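Local coordinates for protein amidase (Bacillus anthracis, PDB 5EWQ) that probably hydrolyses carboxylic acid amides to the carboxylate and ammonia, at residues A[314-328]-A[444-456]. Numbering follows the deposited sequence.
Sequences KIGLLFSVDQQDENR and GLDALVMINNEEV
Ile-451 lies over one face of the Phe-319 ring: its CG1 sits 3.8 Å from the ring centroid in a CH-pi contact, displaced toward the rim, and its CD1 lies over the same face, near CG and CD2. Val-449 approaches the ring obliquely, its CG1 3.9 Å from Phe-319 CE1. The ring gets there because chi1 of Phe-319 (64°) sets CG between the backbone N and the carbonyl carbon. The second flat group, the guanidinium of Arg-328, has Asn-452 ND2 above one face, near the rim, while Glu-454 comes in obliquely and forms a long salt bridge, OE2 to Arg-328 NH1 at 3.5 Å. The CB of Arg-328 already points toward 444-456, and bends at chi2 and chi3 carry the guanidinium on to Asn-452 and Glu-454.

Earlier in both segments, strands 314-317 and 447-451 pair in parallel. Gly-316 is held through both its N and its O by the neighbouring strand: its N donates to Ala-447 O (2.9 Å) and its O accepts from Val-449 N. Leu-318 N continues the ladder to Val-449 O (2.9 Å). At the other end Asp-446 N donates to Lys-314 O, and Lys-314 N to Asp-446 OD2 on its anti side, 30° out of the carboxylate plane. Val-449 CG1 also packs on Ile-315 CG2 (3.6 Å), whereas just beyond the strand end Leu-318 CD2 meets Leu-448 CD2, the two side chains crossing at about a right angle; Leu-448 is on the sheet face opposite Ile-315 and Val-449.

Both strands are interior to the large mixed sheet of the amidase fold: 345-347 flanks 314-317, and 479-485 runs antiparallel beside 447-451. Helix 329-341 packs against Leu-317, Phe-319 and Ile-451.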
ATOM      1  N   LYS A 314       6.965  -5.667 -25.152  1.00 78.58           N
ATOM      2  CA  LYS A 314       5.726  -6.259 -25.644  1.00 86.14           C
ATOM      3  C   LYS A 314       4.705  -6.390 -24.518  1.00 83.75           C
ATOM      4  O   LYS A 314       4.714  -7.369 -23.772  1.00 81.73           O
ATOM      5  CB  LYS A 314       5.996  -7.629 -26.269  1.00 95.30           C
ATOM      6  CG  LYS A 314       7.174  -7.658 -27.227  1.00 91.61           C
ATOM      7  CD  LYS A 314       7.391  -9.053 -27.789  1.00 88.78           C
ATOM      8  CE  LYS A 314       8.705  -9.147 -28.545  1.00 93.71           C
ATOM      9  NZ  LYS A 314       9.870  -8.901 -27.651  1.00 92.69           N
ATOM     10  N   ILE A 315       3.828  -5.399 -24.399  1.00 83.29           N
ATOM     11  CA  ILE A 315       2.829  -5.391 -23.334  1.00 76.38           C
ATOM     12  C   ILE A 315       1.502  -5.978 -23.805  1.00 68.04           C
ATOM     13  O   ILE A 315       0.923  -5.520 -24.788  1.00 71.30           O
ATOM     14  CB  ILE A 315       2.580  -3.966 -22.793  1.00 67.19           C
ATOM     15  CG1 ILE A 315       3.823  -3.429 -22.078  1.00 65.57           C
ATOM     16  CG2 ILE A 315       1.399  -3.959 -21.840  1.00 68.93           C
ATOM     17  CD1 ILE A 315       4.782  -2.685 -22.978  1.00 68.38           C
ATOM     18  N   GLY A 316       1.027  -6.997 -23.094  1.00 68.57           N
ATOM     19  CA  GLY A 316      -0.246  -7.618 -23.406  1.00 75.06           C
ATOM     20  C   GLY A 316      -1.391  -6.977 -22.648  1.00 74.34           C
ATOM     21  O   GLY A 316      -1.396  -6.946 -21.418  1.00 73.82           O
ATOM     22  N   LEU A 317      -2.369  -6.466 -23.388  1.00 76.17           N
ATOM     23  CA  LEU A 317      -3.507  -5.779 -22.788  1.00 60.62           C
ATOM     24  C   LEU A 317      -4.506  -6.757 -22.179  1.00 67.40           C
ATOM     25  O   LEU A 317      -4.830  -7.783 -22.777  1.00 61.45           O
ATOM     26  CB  LEU A 317      -4.209  -4.900 -23.826  1.00 61.61           C
ATOM     27  CG  LEU A 317      -3.684  -3.478 -24.042  1.00 63.83           C
ATOM     28  CD1 LEU A 317      -2.247  -3.469 -24.543  1.00 63.80           C
ATOM     29  CD2 LEU A 317      -4.591  -2.734 -25.007  1.00 74.03           C
ATOM     30  N   LEU A 318      -4.989  -6.430 -20.984  1.00 68.44           N
ATOM     31  CA  LEU A 318      -5.986  -7.250 -20.307  1.00 65.64           C
ATOM     32  C   LEU A 318      -7.347  -6.563 -20.320  1.00 63.97           C
ATOM     33  O   LEU A 318      -8.251  -6.936 -19.572  1.00 62.07           O
ATOM     34  CB  LEU A 318      -5.555  -7.546 -18.870  1.00 58.21           C
ATOM     35  CG  LEU A 318      -4.211  -8.257 -18.715  1.00 59.38           C
ATOM     36  CD1 LEU A 318      -3.944  -8.602 -17.257  1.00 57.34           C
ATOM     37  CD2 LEU A 318      -4.167  -9.502 -19.585  1.00 62.81           C
ATOM     38  N   PHE A 319      -7.480  -5.555 -21.174  1.00 67.61           N
ATOM     39  CA  PHE A 319      -8.734  -4.822 -21.307  1.00 64.16           C
ATOM     40  C   PHE A 319      -9.013  -4.487 -22.766  1.00 63.74           C
ATOM     41  O   PHE A 319      -8.093  -4.392 -23.579  1.00 64.19           O
ATOM     42  CB  PHE A 319      -8.703  -3.540 -20.468  1.00 56.36           C
ATOM     43  CG  PHE A 319      -7.672  -2.539 -20.918  1.00 61.09           C
ATOM     44  CD1 PHE A 319      -6.379  -2.587 -20.423  1.00 69.35           C
ATOM     45  CD2 PHE A 319      -8.000  -1.545 -21.827  1.00 58.79           C
ATOM     46  CE1 PHE A 319      -5.431  -1.666 -20.832  1.00 67.99           C
ATOM     47  CE2 PHE A 319      -7.056  -0.624 -22.240  1.00 62.67           C
ATOM     48  CZ  PHE A 319      -5.771  -0.684 -21.741  1.00 63.14           C
ATOM     49  N   SER A 320     -10.289  -4.306 -23.092  1.00 71.77           N
ATOM     50  CA  SER A 320     -10.689  -3.928 -24.442  1.00 84.92           C
ATOM     51  C   SER A 320     -11.416  -2.588 -24.431  1.00 85.70           C
ATOM     52  O   SER A 320     -12.374  -2.398 -23.683  1.00100.75           O
ATOM     53  CB  SER A 320     -11.573  -5.010 -25.064  1.00 92.58           C
ATOM     54  OG  SER A 320     -12.670  -5.315 -24.221  1.00 99.47           O
ATOM     55  N   VAL A 321     -10.949  -1.663 -25.265  1.00 76.13           N
ATOM     56  CA  VAL A 321     -11.505  -0.314 -25.316  1.00 68.10           C
ATOM     57  C   VAL A 321     -12.939  -0.311 -25.840  1.00 78.51           C
ATOM     58  O   VAL A 321     -13.792   0.417 -25.333  1.00 76.26           O
ATOM     59  CB  VAL A 321     -10.640   0.609 -26.200  1.00 63.75           C
ATOM     60  CG1 VAL A 321     -11.216   2.017 -26.231  1.00 62.77           C
ATOM     61  CG2 VAL A 321      -9.207   0.630 -25.696  1.00 62.53           C
ATOM     62  N   ASP A 322     -13.198  -1.135 -26.850  1.00 81.26           N
ATOM     63  CA  ASP A 322     -14.509  -1.183 -27.488  1.00 94.19           C
ATOM     64  C   ASP A 322     -15.594  -1.695 -26.541  1.00104.34           C
ATOM     65  O   ASP A 322     -16.728  -1.215 -26.569  1.00112.54           O
ATOM     66  CB  ASP A 322     -14.458  -2.063 -28.740  1.00100.00           C
ATOM     67  N   GLN A 323     -15.241  -2.664 -25.706  1.00 99.80           N
ATOM     68  CA  GLN A 323     -16.201  -3.268 -24.788  1.00 98.63           C
ATOM     69  C   GLN A 323     -16.328  -2.445 -23.507  1.00 91.04           C
ATOM     70  O   GLN A 323     -17.164  -2.732 -22.651  1.00 91.91           O
ATOM     71  CB  GLN A 323     -15.790  -4.706 -24.458  1.00103.45           C
ATOM     72  CG  GLN A 323     -16.919  -5.585 -23.945  1.00110.76           C
ATOM     73  CD  GLN A 323     -16.459  -6.993 -23.625  1.00115.23           C
ATOM     74  OE1 GLN A 323     -15.269  -7.240 -23.425  1.00117.58           O
ATOM     75  NE2 GLN A 323     -17.400  -7.929 -23.581  1.00114.65           N
ATOM     76  N   GLN A 324     -15.496  -1.416 -23.387  1.00 85.36           N
ATOM     77  CA  GLN A 324     -15.506  -0.560 -22.208  1.00 80.94           C
ATOM     78  C   GLN A 324     -16.705   0.381 -22.232  1.00 80.72           C
ATOM     79  O   GLN A 324     -17.211   0.726 -23.300  1.00 76.90           O
ATOM     80  CB  GLN A 324     -14.209   0.244 -22.116  1.00 77.36           C
ATOM     81  CG  GLN A 324     -13.784   0.576 -20.698  1.00 69.18           C
ATOM     82  CD  GLN A 324     -13.333  -0.651 -19.933  1.00 74.08           C
ATOM     83  OE1 GLN A 324     -12.260  -1.195 -20.191  1.00 73.62           O
ATOM     84  NE2 GLN A 324     -14.153  -1.097 -18.990  1.00 82.36           N
ATOM     85  N   ASP A 325     -17.157   0.793 -21.052  1.00 81.37           N
ATOM     86  CA  ASP A 325     -18.262   1.738 -20.946  1.00 82.76           C
ATOM     87  C   ASP A 325     -17.844   3.107 -21.468  1.00 86.27           C
ATOM     88  O   ASP A 325     -16.655   3.387 -21.615  1.00 97.10           O
ATOM     89  CB  ASP A 325     -18.744   1.845 -19.498  1.00 72.12           C
ATOM     90  N   GLU A 326     -18.826   3.961 -21.743  1.00 77.89           N
ATOM     91  CA  GLU A 326     -18.558   5.297 -22.267  1.00 73.28           C
ATOM     92  C   GLU A 326     -17.804   6.157 -21.256  1.00 79.90           C
ATOM     93  O   GLU A 326     -17.179   7.155 -21.617  1.00 75.66           O
ATOM     94  CB  GLU A 326     -19.865   5.985 -22.669  1.00 61.78           C
ATOM     95  N   ASN A 327     -17.867   5.762 -19.989  1.00 73.97           N
ATOM     96  CA  ASN A 327     -17.210   6.499 -18.919  1.00 69.20           C
ATOM     97  C   ASN A 327     -15.694   6.306 -18.932  1.00 70.52           C
ATOM     98  O   ASN A 327     -14.939   7.264 -18.762  1.00 68.22           O
ATOM     99  CB  ASN A 327     -17.779   6.078 -17.563  1.00 78.23           C
ATOM    100  CG  ASN A 327     -17.926   7.242 -16.604  1.00 87.32           C
ATOM    101  OD1 ASN A 327     -18.098   8.387 -17.021  1.00 86.64           O
ATOM    102  ND2 ASN A 327     -17.860   6.955 -15.309  1.00 97.45           N
ATOM    103  N   ARG A 328     -15.253   5.069 -19.137  1.00 68.30           N
ATOM    104  CA  ARG A 328     -13.826   4.756 -19.135  1.00 65.28           C
ATOM    105  C   ARG A 328     -13.258   4.589 -20.543  1.00 67.61           C
ATOM    106  O   ARG A 328     -12.086   4.245 -20.704  1.00 65.78           O
ATOM    107  CB  ARG A 328     -13.553   3.483 -18.330  1.00 62.91           C
ATOM    108  CG  ARG A 328     -13.927   3.559 -16.860  1.00 62.69           C
ATOM    109  CD  ARG A 328     -12.967   2.727 -16.019  1.00 71.99           C
ATOM    110  NE  ARG A 328     -13.654   1.908 -15.025  1.00 76.93           N
ATOM    111  CZ  ARG A 328     -13.912   0.613 -15.175  1.00 76.76           C
ATOM    112  NH1 ARG A 328     -13.534  -0.016 -16.280  1.00 71.78           N
ATOM    113  NH2 ARG A 328     -14.542  -0.057 -14.220  1.00 79.10           N
ATOM    114  N   GLY A 444       6.473 -14.495 -25.094  1.00 91.98           N
ATOM    115  CA  GLY A 444       7.524 -13.493 -25.034  1.00 91.43           C
ATOM    116  C   GLY A 444       7.087 -12.092 -24.651  1.00 89.10           C
ATOM    117  O   GLY A 444       7.772 -11.118 -24.965  1.00 88.86           O
ATOM    118  N   LEU A 445       5.950 -11.983 -23.971  1.00 90.88           N
ATOM    119  CA  LEU A 445       5.462 -10.685 -23.516  1.00 82.83           C
ATOM    120  C   LEU A 445       6.219 -10.239 -22.271  1.00 78.26           C
ATOM    121  O   LEU A 445       6.414 -11.019 -21.339  1.00 80.10           O
ATOM    122  CB  LEU A 445       3.960 -10.736 -23.232  1.00 78.28           C
ATOM    123  CG  LEU A 445       2.982 -10.491 -24.386  1.00 81.35           C
ATOM    124  CD1 LEU A 445       3.261 -11.388 -25.580  1.00 83.66           C
ATOM    125  CD2 LEU A 445       1.561 -10.696 -23.900  1.00 77.18           C
ATOM    126  N   ASP A 446       6.643  -8.981 -22.257  1.00 76.95           N
ATOM    127  CA  ASP A 446       7.418  -8.451 -21.141  1.00 87.08           C
ATOM    128  C   ASP A 446       6.544  -8.148 -19.927  1.00 79.55           C
ATOM    129  O   ASP A 446       6.975  -8.327 -18.787  1.00 78.65           O
ATOM    130  CB  ASP A 446       8.176  -7.194 -21.572  1.00 83.64           C
ATOM    131  CG  ASP A 446       9.326  -7.503 -22.510  1.00 87.96           C
ATOM    132  OD1 ASP A 446      10.084  -8.456 -22.226  1.00 89.42           O
ATOM    133  OD2 ASP A 446       9.469  -6.801 -23.532  1.00 87.37           O
ATOM    134  N   ALA A 447       5.320  -7.692 -20.172  1.00 75.92           N
ATOM    135  CA  ALA A 447       4.405  -7.350 -19.087  1.00 76.24           C
ATOM    136  C   ALA A 447       2.950  -7.343 -19.542  1.00 73.67           C
ATOM    137  O   ALA A 447       2.661  -7.302 -20.737  1.00 66.89           O
ATOM    138  CB  ALA A 447       4.774  -5.997 -18.495  1.00 76.41           C
ATOM    139  N   LEU A 448       2.041  -7.385 -18.574  1.00 74.61           N
ATOM    140  CA  LEU A 448       0.608  -7.327 -18.842  1.00 72.01           C
ATOM    141  C   LEU A 448      -0.021  -6.149 -18.105  1.00 65.52           C
ATOM    142  O   LEU A 448       0.197  -5.975 -16.907  1.00 72.08           O
ATOM    143  CB  LEU A 448      -0.073  -8.633 -18.424  1.00 66.54           C
ATOM    144  CG  LEU A 448      -0.371  -9.679 -19.501  1.00 70.00           C
ATOM    145  CD1 LEU A 448       0.853  -9.966 -20.352  1.00 68.17           C
ATOM    146  CD2 LEU A 448      -0.884 -10.961 -18.860  1.00 65.52           C
ATOM    147  N   VAL A 449      -0.801  -5.343 -18.819  1.00 57.87           N
ATOM    148  CA  VAL A 449      -1.429  -4.172 -18.216  1.00 58.51           C
ATOM    149  C   VAL A 449      -2.940  -4.367 -18.069  1.00 59.59           C
ATOM    150  O   VAL A 449      -3.589  -4.973 -18.924  1.00 64.31           O
ATOM    151  CB  VAL A 449      -1.136  -2.890 -19.038  1.00 55.68           C
ATOM    152  CG1 VAL A 449      -1.776  -2.968 -20.418  1.00 59.17           C
ATOM    153  CG2 VAL A 449      -1.603  -1.647 -18.291  1.00 52.79           C
HETATM  154  N   MSE A 450      -3.492  -3.867 -16.968  1.00 53.29           N
HETATM  155  CA  MSE A 450      -4.918  -3.994 -16.696  1.00 50.42           C
HETATM  156  C   MSE A 450      -5.506  -2.661 -16.248  1.00 48.18           C
HETATM  157  O   MSE A 450      -4.772  -1.732 -15.909  1.00 47.09           O
HETATM  158  CB  MSE A 450      -5.169  -5.055 -15.625  1.00 49.64           C
HETATM  159  CG  MSE A 450      -5.112  -4.511 -14.205  1.00 46.78           C
HETATM  160 SE   MSE A 450      -5.181  -5.894 -12.835  0.77 63.51          SE
HETATM  161  CE  MSE A 450      -3.320  -6.456 -12.906  1.00 54.22           C
ATOM    162  N   ILE A 451      -6.832  -2.571 -16.249  1.00 47.75           N
ATOM    163  CA  ILE A 451      -7.519  -1.404 -15.712  1.00 45.75           C
ATOM    164  C   ILE A 451      -7.978  -1.684 -14.284  1.00 56.05           C
ATOM    165  O   ILE A 451      -8.731  -2.628 -14.045  1.00 57.53           O
ATOM    166  CB  ILE A 451      -8.731  -1.004 -16.572  1.00 46.71           C
ATOM    167  CG1 ILE A 451      -8.276  -0.586 -17.971  1.00 48.80           C
ATOM    168  CG2 ILE A 451      -9.506   0.123 -15.910  1.00 44.78           C
ATOM    169  CD1 ILE A 451      -9.401  -0.103 -18.860  1.00 50.31           C
ATOM    170  N   ASN A 452      -7.514  -0.860 -13.347  1.00 47.34           N
ATOM    171  CA  ASN A 452      -7.808  -1.033 -11.925  1.00 39.62           C
ATOM    172  C   ASN A 452      -7.421  -2.421 -11.418  1.00 44.04           C
ATOM    173  O   ASN A 452      -6.301  -2.877 -11.637  1.00 40.98           O
ATOM    174  CB  ASN A 452      -9.289  -0.763 -11.646  1.00 38.94           C
ATOM    175  CG  ASN A 452      -9.693   0.662 -11.971  1.00 53.05           C
ATOM    176  OD1 ASN A 452      -8.864   1.572 -11.956  1.00 51.32           O
ATOM    177  ND2 ASN A 452     -10.972   0.863 -12.266  1.00 58.24           N
ATOM    178  N   ASN A 453      -8.351  -3.092 -10.745  1.00 39.59           N
ATOM    179  CA  ASN A 453      -8.061  -4.392 -10.148  1.00 40.03           C
ATOM    180  C   ASN A 453      -8.894  -5.529 -10.734  1.00 43.11           C
ATOM    181  O   ASN A 453      -9.340  -6.422 -10.011  1.00 49.75           O
ATOM    182  CB  ASN A 453      -8.272  -4.331  -8.633  1.00 37.92           C
ATOM    183  CG  ASN A 453      -9.710  -4.038  -8.255  1.00 37.67           C
ATOM    184  OD1 ASN A 453     -10.429  -3.354  -8.984  1.00 42.70           O
ATOM    185  ND2 ASN A 453     -10.140  -4.561  -7.113  1.00 38.33           N
ATOM    186  N   GLU A 454      -9.085  -5.507 -12.049  1.00 46.19           N
ATOM    187  CA  GLU A 454      -9.931  -6.493 -12.713  1.00 52.09           C
ATOM    188  C   GLU A 454      -9.276  -7.872 -12.804  1.00 53.40           C
ATOM    189  O   GLU A 454      -9.966  -8.892 -12.789  1.00 61.42           O
ATOM    190  CB  GLU A 454     -10.310  -6.003 -14.112  1.00 63.27           C
ATOM    191  CG  GLU A 454     -11.165  -4.746 -14.110  1.00 62.24           C
ATOM    192  CD  GLU A 454     -11.433  -4.218 -15.505  1.00 75.46           C
ATOM    193  OE1 GLU A 454     -10.955  -4.834 -16.480  1.00 75.44           O
ATOM    194  OE2 GLU A 454     -12.122  -3.182 -15.625  1.00 78.48           O
ATOM    195  N   GLU A 455      -7.950  -7.903 -12.897  1.00 52.93           N
ATOM    196  CA  GLU A 455      -7.229  -9.168 -13.023  1.00 58.54           C
ATOM    197  C   GLU A 455      -6.071  -9.267 -12.033  1.00 63.77           C
ATOM    198  O   GLU A 455      -4.905  -9.203 -12.422  1.00 77.15           O
ATOM    199  CB  GLU A 455      -6.701  -9.343 -14.451  1.00 54.07           C
ATOM    200  CG  GLU A 455      -7.769  -9.277 -15.532  1.00 55.95           C
ATOM    201  CD  GLU A 455      -8.771 -10.412 -15.439  1.00 64.51           C
ATOM    202  OE1 GLU A 455      -8.388 -11.512 -14.987  1.00 74.14           O
ATOM    203  OE2 GLU A 455      -9.944 -10.202 -15.815  1.00 64.24           O
ATOM    204  N   VAL A 456      -6.393  -9.437 -10.755  1.00 47.24           N
ATOM    205  CA  VAL A 456      -5.372  -9.512  -9.714  1.00 46.10           C
ATOM    206  C   VAL A 456      -5.274 -10.917  -9.126  1.00 47.37           C
ATOM    207  O   VAL A 456      -4.234 -11.307  -8.595  1.00 75.78           O
ATOM    208  CB  VAL A 456      -5.657  -8.507  -8.580  1.00 58.57           C
ATOM    209  CG1 VAL A 456      -4.458  -8.391  -7.651  1.00 68.52           C
ATOM    210  CG2 VAL A 456      -5.999  -7.152  -9.158  1.00 42.06           C
TER